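Side-chain contacts in aldehyde dehydrogenase (Burkholderia vietnamiensis, PDB 5KF0), which probably oxidises aldehydes to carboxylic acids with a nicotinamide adenine dinucleotide cofactor, and binds NADPH: residues A[263-268]-A[406-411]; A[382-387]-A[392-397]; A[417-422]-A[432-437]. All coordinates share one frame; numbering follows the deposited sequence.

Contact 1. Residues A[263-268]-A[406-411]; sequences AAIVDA and ARVNDS
In the mixed sheet that includes strand 263-266, one face of the strand is covered by helix 401-409; within residues 406-411, V408 makes the contact, meeting A263 and I265. The two strand residues are two apart, and both direct their CB atoms at the helix. V408 answers mainly with one methyl: its CG2 lies 3.7 Å from A263 CB and 3.7 Å from I265 CD1, so the same group spans both neighbours. That placement follows from the valine torsion (chi1 171°), which sends CG1 opposite the backbone N and leaves CG2 beside that N, facing the strand. CG1 is a looser neighbour, 4.1 Å from A263 CB. On the strand side I265 stretches its longer branch toward the helix, chi2 being close to extended at 170°, and the two side chains cross at a slant, I265 CG1 and CD1 both touching V408 CG2. The layout is that of an alpha/beta domain, in which a helix covers one face of a sheet while the strand edges pair: A263 and I265 are hydrogen-bonded through their backbones to strand 416-420. I265 also packs on F401, A404 and L405 of the same helix.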
ATOM      1  N   ALA A 263       7.157   4.217  31.196  1.00 10.78           N
ATOM      2  CA  ALA A 263       6.096   4.585  32.123  1.00 13.49           C
ATOM      3  C   ALA A 263       4.761   3.952  31.738  1.00 14.10           C
ATOM      4  O   ALA A 263       4.457   3.760  30.553  1.00 11.53           O
ATOM      5  CB  ALA A 263       5.915   6.110  32.177  1.00 12.68           C
ATOM      6  N   ALA A 264       3.944   3.680  32.759  1.00 10.70           N
ATOM      7  CA  ALA A 264       2.547   3.300  32.575  1.00 12.91           C
ATOM      8  C   ALA A 264       1.664   4.286  33.324  1.00 10.63           C
ATOM      9  O   ALA A 264       1.937   4.599  34.490  1.00 13.83           O
ATOM     10  CB  ALA A 264       2.284   1.884  33.093  1.00 13.08           C
ATOM     11  N   ILE A 265       0.613   4.773  32.661  1.00 10.45           N
ATOM     12  CA  ILE A 265      -0.375   5.667  33.265  1.00 11.79           C
ATOM     13  C   ILE A 265      -1.627   4.867  33.583  1.00 12.48           C
ATOM     14  O   ILE A 265      -2.114   4.112  32.730  1.00 13.55           O
ATOM     15  CB  ILE A 265      -0.723   6.829  32.318  1.00  9.85           C
ATOM     16  CG1 ILE A 265       0.485   7.744  32.129  1.00 13.70           C
ATOM     17  CG2 ILE A 265      -1.930   7.615  32.858  1.00 13.02           C
ATOM     18  CD1 ILE A 265       0.291   8.767  31.011  1.00 13.42           C
ATOM     19  N   VAL A 266      -2.163   5.044  34.794  1.00 11.92           N
ATOM     20  CA  VAL A 266      -3.441   4.453  35.196  1.00 10.88           C
ATOM     21  C   VAL A 266      -4.446   5.592  35.339  1.00 14.40           C
ATOM     22  O   VAL A 266      -4.338   6.418  36.255  1.00 14.06           O
ATOM     23  CB  VAL A 266      -3.324   3.658  36.502  1.00 11.02           C
ATOM     24  CG1 VAL A 266      -4.682   3.045  36.866  1.00 14.93           C
ATOM     25  CG2 VAL A 266      -2.232   2.577  36.378  1.00 14.37           C
ATOM     26  N   ASP A 267      -5.429   5.635  34.442  1.00 13.86           N
ATOM     27  CA  ASP A 267      -6.396   6.725  34.377  1.00 12.44           C
ATOM     28  C   ASP A 267      -7.477   6.571  35.449  1.00 15.09           C
ATOM     29  O   ASP A 267      -7.616   5.532  36.103  1.00 15.38           O
ATOM     30  CB  ASP A 267      -7.032   6.766  32.978  1.00 13.22           C
ATOM     31  CG  ASP A 267      -7.543   8.141  32.582  1.00 16.39           C
ATOM     32  OD1 ASP A 267      -7.988   8.268  31.418  1.00 16.37           O
ATOM     33  OD2 ASP A 267      -7.511   9.090  33.401  1.00 15.84           O
ATOM     34  N   ALA A 268      -8.268   7.636  35.598  1.00 14.61           N
ATOM     35  CA  ALA A 268      -9.277   7.729  36.646  1.00 16.09           C
ATOM     36  C   ALA A 268     -10.430   6.745  36.473  1.00 17.63           C
ATOM     37  O   ALA A 268     -11.178   6.523  37.435  1.00 19.20           O
ATOM     38  CB  ALA A 268      -9.815   9.164  36.693  1.00 15.16           C
ATOM     39  N   ALA A 406       2.984  14.815  30.397  1.00 12.89           N
ATOM     40  CA  ALA A 406       4.215  15.593  30.492  1.00 14.89           C
ATOM     41  C   ALA A 406       5.260  14.864  31.323  1.00 15.72           C
ATOM     42  O   ALA A 406       6.457  14.922  31.020  1.00 13.67           O
ATOM     43  CB  ALA A 406       3.920  16.968  31.086  1.00 15.91           C
ATOM     44  N   ARG A 407       4.832  14.167  32.374  1.00 14.36           N
ATOM     45  CA  ARG A 407       5.803  13.488  33.220  1.00 11.98           C
ATOM     46  C   ARG A 407       6.338  12.221  32.559  1.00 12.42           C
ATOM     47  O   ARG A 407       7.514  11.891  32.734  1.00 14.14           O
ATOM     48  CB  ARG A 407       5.176  13.221  34.587  1.00 13.12           C
ATOM     49  CG  ARG A 407       5.086  14.530  35.379  1.00 13.06           C
ATOM     50  CD  ARG A 407       4.019  14.535  36.471  1.00 17.93           C
ATOM     51  NE  ARG A 407       4.391  13.690  37.596  1.00 17.12           N
ATOM     52  CZ  ARG A 407       3.574  13.387  38.603  1.00 18.89           C
ATOM     53  NH1 ARG A 407       2.330  13.855  38.621  1.00 17.28           N
ATOM     54  NH2 ARG A 407       3.997  12.605  39.585  1.00 19.33           N
ATOM     55  N   VAL A 408       5.522  11.523  31.769  1.00 12.48           N
ATOM     56  CA  VAL A 408       6.063  10.436  30.953  1.00 12.88           C
ATOM     57  C   VAL A 408       7.161  10.970  30.036  1.00 14.07           C
ATOM     58  O   VAL A 408       8.234  10.369  29.894  1.00 13.38           O
ATOM     59  CB  VAL A 408       4.943   9.754  30.143  1.00 11.52           C
ATOM     60  CG1 VAL A 408       5.551   8.760  29.128  1.00 10.54           C
ATOM     61  CG2 VAL A 408       3.948   9.045  31.072  1.00 13.42           C
ATOM     62  N   ASN A 409       6.899  12.110  29.389  1.00 12.18           N
ATOM     63  CA  ASN A 409       7.854  12.720  28.467  1.00 11.65           C
ATOM     64  C   ASN A 409       9.054  13.341  29.169  1.00 15.12           C
ATOM     65  O   ASN A 409      10.014  13.717  28.489  1.00 15.92           O
ATOM     66  CB  ASN A 409       7.170  13.810  27.635  1.00 11.01           C
ATOM     67  CG  ASN A 409       6.338  13.258  26.490  1.00 13.34           C
ATOM     68  OD1 ASN A 409       6.587  12.164  25.993  1.00 13.93           O
ATOM     69  ND2 ASN A 409       5.342  14.044  26.052  1.00 14.40           N
ATOM     70  N   ASP A 410       9.014  13.490  30.498  1.00 12.93           N
ATOM     71  CA  ASP A 410      10.095  14.112  31.259  1.00 13.50           C
ATOM     72  C   ASP A 410      11.233  13.103  31.418  1.00 12.82           C
ATOM     73  O   ASP A 410      11.463  12.529  32.484  1.00 13.97           O
ATOM     74  CB  ASP A 410       9.572  14.593  32.607  1.00 12.36           C
ATOM     75  CG  ASP A 410      10.680  15.086  33.518  1.00 14.83           C
ATOM     76  OD1 ASP A 410      11.634  15.714  32.987  1.00 16.97           O
ATOM     77  OD2 ASP A 410      10.612  14.822  34.749  1.00 17.16           O
ATOM     78  N   SER A 411      11.946  12.891  30.309  1.00 11.83           N
ATOM     79  CA  SER A 411      12.906  11.804  30.197  1.00 12.84           C
ATOM     80  C   SER A 411      13.792  12.051  28.988  1.00 11.89           C
ATOM     81  O   SER A 411      13.365  12.685  28.017  1.00 13.84           O
ATOM     82  CB  SER A 411      12.196  10.453  30.032  1.00 11.89           C
ATOM     83  OG  SER A 411      13.141   9.411  29.828  1.00 14.82           O
TER

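Contact 2. Residues A[382-387]-A[392-397]. With NDP (NADPH dihydro-nicotinamide-adenine-dinucleotide phosphate), chain E.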
ATOM      1  N   ASP A 382      18.583   9.471  39.957  1.00 18.19           N
ATOM      2  CA  ASP A 382      19.033   8.457  39.007  1.00 19.18           C
ATOM      3  C   ASP A 382      18.018   7.333  38.872  1.00 18.77           C
ATOM      4  O   ASP A 382      17.796   6.820  37.771  1.00 15.94           O
ATOM      5  CB  ASP A 382      20.384   7.881  39.436  1.00 20.69           C
ATOM      6  CG  ASP A 382      21.530   8.845  39.226  1.00 25.36           C
ATOM      7  OD1 ASP A 382      21.355   9.845  38.501  1.00 22.36           O
ATOM      8  OD2 ASP A 382      22.616   8.594  39.792  1.00 25.49           O
ATOM      9  N   LEU A 383      17.409   6.919  39.987  1.00 16.23           N
ATOM     10  CA  LEU A 383      16.423   5.846  39.928  1.00 13.31           C
ATOM     11  C   LEU A 383      15.238   6.224  39.056  1.00 16.24           C
ATOM     12  O   LEU A 383      14.599   5.345  38.470  1.00 16.01           O
ATOM     13  CB  LEU A 383      15.950   5.488  41.340  1.00 16.78           C
ATOM     14  CG  LEU A 383      15.086   4.231  41.449  1.00 18.97           C
ATOM     15  CD1 LEU A 383      15.933   2.995  41.163  1.00 24.85           C
ATOM     16  CD2 LEU A 383      14.452   4.124  42.820  1.00 15.09           C
ATOM     17  N   TYR A 384      14.927   7.523  38.967  1.00 12.90           N
ATOM     18  CA  TYR A 384      13.828   7.988  38.128  1.00 15.27           C
ATOM     19  C   TYR A 384      14.250   8.094  36.668  1.00 14.25           C
ATOM     20  O   TYR A 384      13.536   7.626  35.774  1.00 14.42           O
ATOM     21  CB  TYR A 384      13.319   9.350  38.624  1.00 15.75           C
ATOM     22  CG  TYR A 384      11.986   9.715  38.011  1.00 13.95           C
ATOM     23  CD1 TYR A 384      10.796   9.408  38.662  1.00 17.85           C
ATOM     24  CD2 TYR A 384      11.913  10.333  36.766  1.00 14.67           C
ATOM     25  CE1 TYR A 384       9.574   9.703  38.091  1.00 17.50           C
ATOM     26  CE2 TYR A 384      10.692  10.639  36.190  1.00 15.11           C
ATOM     27  CZ  TYR A 384       9.527  10.321  36.860  1.00 15.09           C
ATOM     28  OH  TYR A 384       8.307  10.596  36.287  1.00 13.73           O
ATOM     29  N   ARG A 385      15.413   8.695  36.415  1.00 13.69           N
ATOM     30  CA  ARG A 385      15.771   9.200  35.093  1.00 11.93           C
ATOM     31  C   ARG A 385      16.633   8.254  34.272  1.00 14.67           C
ATOM     32  O   ARG A 385      16.606   8.328  33.038  1.00 16.64           O
ATOM     33  CB  ARG A 385      16.525  10.526  35.224  1.00 16.35           C
ATOM     34  CG  ARG A 385      15.764  11.589  35.986  1.00 15.36           C
ATOM     35  CD  ARG A 385      16.237  13.000  35.628  1.00 14.90           C
ATOM     36  NE  ARG A 385      15.761  13.411  34.300  1.00 14.85           N
ATOM     37  CZ  ARG A 385      14.537  13.873  34.059  1.00 13.77           C
ATOM     38  NH1 ARG A 385      13.654  13.965  35.054  1.00 14.93           N
ATOM     39  NH2 ARG A 385      14.192  14.223  32.824  1.00 13.68           N
ATOM     40  N   LYS A 386      17.437   7.414  34.913  1.00 13.81           N
ATOM     41  CA  LYS A 386      18.267   6.492  34.157  1.00 11.78           C
ATOM     42  C   LYS A 386      17.540   5.159  33.998  1.00 16.18           C
ATOM     43  O   LYS A 386      16.479   4.931  34.579  1.00 18.18           O
ATOM     44  CB  LYS A 386      19.622   6.304  34.842  1.00 12.68           C
ATOM     45  CG  LYS A 386      20.402   7.605  35.038  1.00 18.55           C
ATOM     46  CD  LYS A 386      21.786   7.305  35.610  1.00 22.67           C
ATOM     47  CE  LYS A 386      22.603   8.567  35.797  1.00 33.81           C
ATOM     48  NZ  LYS A 386      22.834   9.275  34.512  1.00 39.12           N
ATOM     49  N   GLU A 387      18.122   4.264  33.200  1.00 13.97           N
ATOM     50  CA  GLU A 387      17.483   2.976  32.933  1.00 13.74           C
ATOM     51  C   GLU A 387      17.776   2.015  34.082  1.00 13.93           C
ATOM     52  O   GLU A 387      18.911   1.547  34.241  1.00 14.19           O
ATOM     53  CB  GLU A 387      17.954   2.407  31.597  1.00 12.91           C
ATOM     54  CG  GLU A 387      17.210   1.129  31.221  1.00 10.50           C
ATOM     55  CD  GLU A 387      17.568   0.635  29.829  1.00 11.21           C
ATOM     56  OE1 GLU A 387      16.731  -0.054  29.213  1.00 12.88           O
ATOM     57  OE2 GLU A 387      18.697   0.917  29.365  1.00 14.29           O
ATOM     58  N   VAL A 392      12.866  -2.996  40.031  1.00 13.22           N
ATOM     59  CA  VAL A 392      12.451  -1.836  40.809  1.00 15.53           C
ATOM     60  C   VAL A 392      11.486  -1.017  39.970  1.00 14.45           C
ATOM     61  O   VAL A 392      11.724  -0.797  38.777  1.00 15.96           O
ATOM     62  CB  VAL A 392      13.656  -0.965  41.217  1.00 15.20           C
ATOM     63  CG1 VAL A 392      13.186   0.284  41.972  1.00 19.22           C
ATOM     64  CG2 VAL A 392      14.642  -1.773  42.039  1.00 13.79           C
ATOM     65  N   ALA A 393      10.411  -0.548  40.593  1.00 14.51           N
ATOM     66  CA  ALA A 393       9.498   0.384  39.959  1.00 14.76           C
ATOM     67  C   ALA A 393       9.153   1.484  40.948  1.00 16.27           C
ATOM     68  O   ALA A 393       9.210   1.295  42.168  1.00 15.69           O
ATOM     69  CB  ALA A 393       8.218  -0.312  39.465  1.00 15.16           C
ATOM     70  N   ILE A 394       8.781   2.632  40.390  1.00 14.31           N
ATOM     71  CA  ILE A 394       8.443   3.802  41.186  0.54 13.91           C
ATOM     72  C   ILE A 394       6.984   4.149  40.936  1.00 15.31           C
ATOM     73  O   ILE A 394       6.488   4.099  39.802  1.00 15.17           O
ATOM     74  CB  ILE A 394       9.375   5.004  40.903  0.54 17.73           C
ATOM     75  CG1 ILE A 394       9.112   5.626  39.530  0.54 16.28           C
ATOM     76  CG2 ILE A 394      10.835   4.589  41.044  0.54 19.08           C
ATOM     77  CD1 ILE A 394       8.227   6.857  39.578  0.54 18.52           C
ATOM     78  N   LEU A 395       6.291   4.483  42.020  1.00 14.55           N
ATOM     79  CA  LEU A 395       4.866   4.784  41.999  1.00 15.53           C
ATOM     80  C   LEU A 395       4.687   6.267  42.291  1.00 13.99           C
ATOM     81  O   LEU A 395       5.256   6.783  43.259  1.00 15.84           O
ATOM     82  CB  LEU A 395       4.124   3.934  43.038  1.00 15.18           C
ATOM     83  CG  LEU A 395       2.632   4.201  43.216  1.00 15.89           C
ATOM     84  CD1 LEU A 395       1.890   3.799  41.967  1.00 20.06           C
ATOM     85  CD2 LEU A 395       2.098   3.448  44.431  1.00 17.39           C
ATOM     86  N   GLU A 396       3.930   6.959  41.442  1.00 14.91           N
ATOM     87  CA  GLU A 396       3.684   8.380  41.655  1.00 14.62           C
ATOM     88  C   GLU A 396       2.243   8.705  41.265  1.00 15.90           C
ATOM     89  O   GLU A 396       1.547   7.900  40.634  1.00 15.07           O
ATOM     90  CB  GLU A 396       4.706   9.250  40.892  1.00 15.21           C
ATOM     91  CG  GLU A 396       4.871   8.920  39.402  1.00 17.43           C
ATOM     92  CD  GLU A 396       5.945   9.768  38.702  1.00 23.49           C
ATOM     93  OE1 GLU A 396       6.385  10.796  39.271  1.00 19.36           O
ATOM     94  OE2 GLU A 396       6.355   9.400  37.577  1.00 19.68           O
ATOM     95  N   LYS A 397       1.802   9.899  41.660  1.00 15.22           N
ATOM     96  CA  LYS A 397       0.399  10.301  41.649  1.00 15.51           C
ATOM     97  C   LYS A 397       0.203  11.485  40.706  1.00 15.58           C
ATOM     98  O   LYS A 397       1.070  12.358  40.615  1.00 18.34           O
ATOM     99  CB  LYS A 397      -0.039  10.671  43.082  1.00 16.67           C
ATOM    100  CG  LYS A 397      -1.510  11.015  43.269  1.00 17.83           C
ATOM    101  CD  LYS A 397      -1.783  11.504  44.709  1.00 19.98           C
ATOM    102  CE  LYS A 397      -1.570  10.398  45.721  1.00 29.54           C
ATOM    103  NZ  LYS A 397      -2.026  10.805  47.088  1.00 28.60           N
TER
HETATM  104  PA  NDP E 501      25.305  -3.518  26.074  1.00 13.08           P
HETATM  105  O1A NDP E 501      25.211  -2.189  25.402  1.00 14.00           O
HETATM  106  O2A NDP E 501      26.208  -3.493  27.307  1.00 14.28           O
HETATM  107  O5B NDP E 501      25.814  -4.656  25.088  1.00 13.03           O
HETATM  108  C5B NDP E 501      24.996  -4.947  23.928  1.00 12.93           C
HETATM  109  C4B NDP E 501      25.864  -5.568  22.867  1.00 10.86           C
HETATM  110  O4B NDP E 501      26.793  -4.581  22.364  1.00 13.69           O
HETATM  111  C3B NDP E 501      26.723  -6.748  23.342  1.00 10.47           C
HETATM  112  O3B NDP E 501      26.871  -7.704  22.295  1.00 10.86           O
HETATM  113  C2B NDP E 501      28.064  -6.064  23.612  1.00 11.91           C
HETATM  114  O2B NDP E 501      29.209  -6.938  23.548  1.00 13.15           O
HETATM  115  C1B NDP E 501      28.097  -5.117  22.426  1.00 12.76           C
HETATM  116  N9A NDP E 501      29.049  -4.021  22.555  1.00 12.69           N
HETATM  117  C8A NDP E 501      29.237  -3.169  23.611  1.00 10.07           C
HETATM  118  N7A NDP E 501      30.139  -2.241  23.390  1.00 11.52           N
HETATM  119  C5A NDP E 501      30.575  -2.506  22.102  1.00 12.37           C
HETATM  120  C6A NDP E 501      31.522  -1.876  21.269  1.00 13.62           C
HETATM  121  N6A NDP E 501      32.259  -0.821  21.639  1.00 14.09           N
HETATM  122  N1A NDP E 501      31.701  -2.384  20.029  1.00 13.99           N
HETATM  123  C2A NDP E 501      30.989  -3.450  19.658  1.00 15.50           C
HETATM  124  N3A NDP E 501      30.075  -4.131  20.355  1.00 14.88           N
HETATM  125  C4A NDP E 501      29.915  -3.603  21.576  1.00 14.45           C
HETATM  126  O3  NDP E 501      23.844  -3.990  26.484  1.00 11.94           O
HETATM  127  PN  NDP E 501      23.301  -5.238  27.309  1.00 12.16           P
HETATM  128  O1N NDP E 501      23.769  -6.498  26.677  1.00 12.78           O
HETATM  129  O2N NDP E 501      23.699  -5.027  28.747  1.00 13.95           O
HETATM  130  O5D NDP E 501      21.725  -5.158  27.159  1.00 11.63           O
HETATM  131  C5D NDP E 501      20.874  -4.266  27.897  1.00 12.69           C
HETATM  132  C4D NDP E 501      20.602  -3.043  27.058  1.00 11.63           C
HETATM  133  O4D NDP E 501      19.981  -3.431  25.804  1.00 12.76           O
HETATM  134  C3D NDP E 501      19.638  -2.066  27.738  1.00 12.58           C
HETATM  135  O3D NDP E 501      20.033  -0.707  27.587  1.00 12.52           O
HETATM  136  C2D NDP E 501      18.319  -2.371  27.031  1.00 16.64           C
HETATM  137  O2D NDP E 501      17.332  -1.346  27.062  1.00 12.42           O
HETATM  138  C1D NDP E 501      18.808  -2.661  25.618  1.00 13.86           C
HETATM  139  N1N NDP E 501      17.778  -3.422  24.922  1.00 12.93           N
HETATM  140  C2N NDP E 501      17.137  -2.918  23.815  1.00 11.79           C
HETATM  141  C3N NDP E 501      16.074  -3.525  23.251  1.00 10.72           C
HETATM  142  C7N NDP E 501      15.439  -3.022  22.003  1.00 12.75           C
HETATM  143  O7N NDP E 501      14.951  -3.854  21.224  1.00 11.66           O
HETATM  144  N7N NDP E 501      15.354  -1.709  21.802  1.00 10.98           N
HETATM  145  C4N NDP E 501      15.476  -4.724  23.895  1.00 12.96           C
HETATM  146  C5N NDP E 501      16.429  -5.351  24.855  1.00 12.19           C
HETATM  147  C6N NDP E 501      17.449  -4.675  25.351  1.00 13.77           C
HETATM  148  P2B NDP E 501      29.713  -7.778  24.864  1.00 13.72           P
HETATM  149  O1X NDP E 501      28.696  -7.612  25.930  1.00 14.08           O
HETATM  150  O2X NDP E 501      29.914  -9.162  24.323  1.00 12.20           O
HETATM  151  O3X NDP E 501      31.055  -7.193  25.252  1.00 14.73           O
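The Y384 ring and the E396 carboxylate, their planes 73° apart, meet at the ring's edge, where E396 CD lies in the ring plane beside the hydroxyl. Y384 OH donates to E396 OE2 over 2.6 Å, using the syn lone pair of that oxygen. I394 CD1 also comes at the ring obliquely, but this approach is less certain because the isoleucine has two deposited conformers. Y384 reaches across because its CG stands opposite the backbone N (chi1 -166°), whereas E396 starts from a tighter rotamer, CG between N and carbonyl carbon (chi1 51°), before its chain extends toward the hydroxyl. An apolar patch lies beside this polar pair, where L383 CD1 is 3.9 Å from V392 CG1. The helix and strand are the second and third elements of a beta-alpha-beta unit that begins with strand 368-375. At the end of segment 382-387 the extended E387 side chain takes both nicotinamide-ribose hydroxyls of NADPH, O2D donating to E387 OE1 at 2.6 Å and O3D to E387 OE2 at 2.8 Å. Thus each carboxylate oxygen receives one ribose hydroxyl, which fixes the sugar by two points. E396 OE1 is also paired with R407, which would probably favour the ionised form of E396. R298 NH1 is hydrogen-bonded to Y384 OH; donating to the hydroxyl oxygen, it leaves the O-H for E396 and would probably make the tyrosine a better donor.

Contact 3. Residues A[417-422]-A[432-437]; sequences AGVFTD and DELEVG
With chi1 at -71° and chi2 at 179°, L434 keeps CG beside its backbone N and extends the chain, carrying CD1 to A417 and V419 of the strand. L434 CD1 lies 3.9 Å from A417 CB and 4.2 Å from V419 CG2, one methyl resting over two residues that are two apart along strand 416-420. V436, two residues further on, adds its CG1, 4.2 Å from A417 CB, so the small alanine is met by both a leucine and a valine. This is the return leg of a beta-alpha-beta unit: strand 416-420 leads into helix 424-433, and the chain, leaving the helix at L434, folds back over the strand before entering strand 438-441. An inverse gamma turn centred on E435 separates L434 from V436, yet both direct their CB atoms to the strand. All four touching residues are buried. L434 also packs on L405 of helix 401-409, and V419 on A430 of the intervening helix. Outside this apolar patch the segment serves the assembly: D432 forms salt bridges with R148 of the second subunit and R484 of the fourth subunit.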
ATOM      1  N   ALA A 417       5.313   3.659  25.972  1.00  9.08           N
ATOM      2  CA  ALA A 417       4.547   4.039  27.156  1.00  9.91           C
ATOM      3  C   ALA A 417       3.215   3.307  27.105  1.00 12.91           C
ATOM      4  O   ALA A 417       2.741   2.947  26.028  1.00 14.11           O
ATOM      5  CB  ALA A 417       4.297   5.563  27.224  1.00 11.97           C
ATOM      6  N   GLY A 418       2.611   3.089  28.273  1.00 11.70           N
ATOM      7  CA  GLY A 418       1.308   2.452  28.359  1.00 11.37           C
ATOM      8  C   GLY A 418       0.309   3.344  29.075  1.00 11.59           C
ATOM      9  O   GLY A 418       0.666   4.102  29.982  1.00 11.36           O
ATOM     10  N   VAL A 419      -0.957   3.249  28.661  1.00 11.35           N
ATOM     11  CA  VAL A 419      -2.039   4.024  29.272  1.00 10.67           C
ATOM     12  C   VAL A 419      -3.234   3.104  29.478  1.00 12.34           C
ATOM     13  O   VAL A 419      -3.848   2.655  28.504  1.00 12.63           O
ATOM     14  CB  VAL A 419      -2.468   5.238  28.432  1.00 12.45           C
ATOM     15  CG1 VAL A 419      -3.487   6.065  29.229  1.00 12.23           C
ATOM     16  CG2 VAL A 419      -1.267   6.094  28.026  1.00 12.26           C
ATOM     17  N   PHE A 420      -3.581   2.849  30.737  1.00 12.43           N
ATOM     18  CA  PHE A 420      -4.814   2.137  31.069  1.00 12.40           C
ATOM     19  C   PHE A 420      -5.929   3.174  31.138  1.00 12.10           C
ATOM     20  O   PHE A 420      -6.032   3.931  32.105  1.00 14.37           O
ATOM     21  CB  PHE A 420      -4.670   1.378  32.385  1.00 11.62           C
ATOM     22  CG  PHE A 420      -3.676   0.245  32.332  1.00 11.26           C
ATOM     23  CD1 PHE A 420      -4.071  -1.032  31.939  1.00 13.35           C
ATOM     24  CD2 PHE A 420      -2.350   0.453  32.694  1.00 13.41           C
ATOM     25  CE1 PHE A 420      -3.159  -2.087  31.899  1.00 13.45           C
ATOM     26  CE2 PHE A 420      -1.429  -0.597  32.657  1.00 16.36           C
ATOM     27  CZ  PHE A 420      -1.835  -1.859  32.253  1.00 15.17           C
ATOM     28  N   THR A 421      -6.762   3.216  30.099  1.00 11.14           N
ATOM     29  CA  THR A 421      -7.877   4.155  30.009  1.00 14.92           C
ATOM     30  C   THR A 421      -8.937   3.540  29.106  1.00 14.79           C
ATOM     31  O   THR A 421      -8.620   2.739  28.220  1.00 15.16           O
ATOM     32  CB  THR A 421      -7.447   5.527  29.441  1.00 14.86           C
ATOM     33  OG1 THR A 421      -8.550   6.443  29.512  1.00 14.84           O
ATOM     34  CG2 THR A 421      -6.995   5.412  27.968  1.00 13.74           C
ATOM     35  N   ASP A 422     -10.197   3.904  29.347  1.00 14.49           N
ATOM     36  CA  ASP A 422     -11.269   3.621  28.401  1.00 15.50           C
ATOM     37  C   ASP A 422     -11.716   4.877  27.667  1.00 16.79           C
ATOM     38  O   ASP A 422     -12.668   4.815  26.884  1.00 16.29           O
ATOM     39  CB  ASP A 422     -12.466   2.967  29.104  1.00 14.72           C
ATOM     40  CG  ASP A 422     -13.479   2.359  28.110  1.00 15.74           C
ATOM     41  OD1 ASP A 422     -13.051   1.597  27.228  1.00 18.12           O
ATOM     42  OD2 ASP A 422     -14.677   2.653  28.218  1.00 18.31           O
ATOM     43  N   ASP A 432      -1.211  11.597  20.414  1.00 10.58           N
ATOM     44  CA  ASP A 432      -0.711  12.880  19.915  1.00 12.15           C
ATOM     45  C   ASP A 432       0.571  13.313  20.613  1.00 14.85           C
ATOM     46  O   ASP A 432       1.472  13.871  19.977  1.00 13.99           O
ATOM     47  CB  ASP A 432      -1.734  13.998  20.151  1.00 12.99           C
ATOM     48  CG  ASP A 432      -2.941  13.949  19.236  1.00 17.39           C
ATOM     49  OD1 ASP A 432      -2.991  13.164  18.270  1.00 16.51           O
ATOM     50  OD2 ASP A 432      -3.856  14.767  19.494  1.00 17.24           O
ATOM     51  N   GLU A 433       0.629  13.153  21.941  1.00 13.21           N
ATOM     52  CA  GLU A 433       1.564  13.916  22.759  1.00  9.96           C
ATOM     53  C   GLU A 433       2.723  13.113  23.328  1.00 11.86           C
ATOM     54  O   GLU A 433       3.745  13.715  23.678  1.00 15.00           O
ATOM     55  CB  GLU A 433       0.826  14.582  23.935  1.00 12.33           C
ATOM     56  CG  GLU A 433      -0.246  15.581  23.513  1.00 15.83           C
ATOM     57  CD  GLU A 433       0.327  16.712  22.683  1.00 27.25           C
ATOM     58  OE1 GLU A 433       1.378  17.258  23.078  1.00 23.88           O
ATOM     59  OE2 GLU A 433      -0.269  17.044  21.639  1.00 28.30           O
ATOM     60  N   LEU A 434       2.601  11.793  23.447  1.00 13.03           N
ATOM     61  CA  LEU A 434       3.683  11.005  24.035  1.00 12.02           C
ATOM     62  C   LEU A 434       4.782  10.807  22.998  1.00 11.62           C
ATOM     63  O   LEU A 434       4.544  10.201  21.947  1.00 11.69           O
ATOM     64  CB  LEU A 434       3.169   9.660  24.541  1.00  9.94           C
ATOM     65  CG  LEU A 434       2.292   9.788  25.792  1.00  9.50           C
ATOM     66  CD1 LEU A 434       1.793   8.392  26.211  1.00 12.77           C
ATOM     67  CD2 LEU A 434       3.040  10.474  26.950  1.00 13.27           C
ATOM     68  N   GLU A 435       5.985  11.312  23.300  1.00 12.59           N
ATOM     69  CA  GLU A 435       7.103  11.234  22.357  0.58 11.59           C
ATOM     70  C   GLU A 435       7.815   9.899  22.557  1.00 10.59           C
ATOM     71  O   GLU A 435       8.875   9.789  23.185  1.00 11.61           O
ATOM     72  CB  GLU A 435       8.052  12.417  22.510  0.58 13.30           C
ATOM     73  CG  GLU A 435       9.024  12.472  21.332  0.58 11.50           C
ATOM     74  CD  GLU A 435       9.898  13.708  21.288  0.58 20.68           C
ATOM     75  OE1 GLU A 435       9.838  14.544  22.214  0.58 17.05           O
ATOM     76  OE2 GLU A 435      10.657  13.834  20.301  0.58 22.16           O
ATOM     77  N   VAL A 436       7.195   8.856  21.996  1.00  9.73           N
ATOM     78  CA  VAL A 436       7.659   7.482  22.098  1.00 10.78           C
ATOM     79  C   VAL A 436       7.474   6.820  20.739  1.00  9.30           C
ATOM     80  O   VAL A 436       6.724   7.298  19.878  1.00 11.41           O
ATOM     81  CB  VAL A 436       6.893   6.678  23.180  1.00 12.41           C
ATOM     82  CG1 VAL A 436       7.152   7.244  24.569  1.00 11.23           C
ATOM     83  CG2 VAL A 436       5.400   6.718  22.896  1.00 10.46           C
ATOM     84  N   GLY A 437       8.170   5.706  20.552  1.00  9.51           N
ATOM     85  CA  GLY A 437       7.929   4.899  19.366  1.00 10.96           C
ATOM     86  C   GLY A 437       6.533   4.308  19.357  1.00 14.34           C
ATOM     87  O   GLY A 437       5.842   4.334  18.334  1.00 11.90           O
TER

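In the fold
All three contacts reach one mixed sheet. Contact 2 is nested within the long loop closed by contact 1, and contact 3 follows both. Contacts 1 and 3, with centres 8 Å apart, lie on neighbouring strands, 263-266 for contact 1 and 416-420 for contact 3, joined by the I265 N to G418 O backbone bond (2.8 Å); V408 CG1 also packs on L434 CD2 at 3.7 Å. Contacts 1 and 2, 11 Å between centres, are tied by the salt bridge of D410 OD1 and R385 NH2 (3.0 Å). Contacts 2 and 3 do not touch, their nearest atoms being about 11 Å apart. Contact 2 reaches NADPH itself, whereas the V436 side chain of contact 3 stays about 12 Å away.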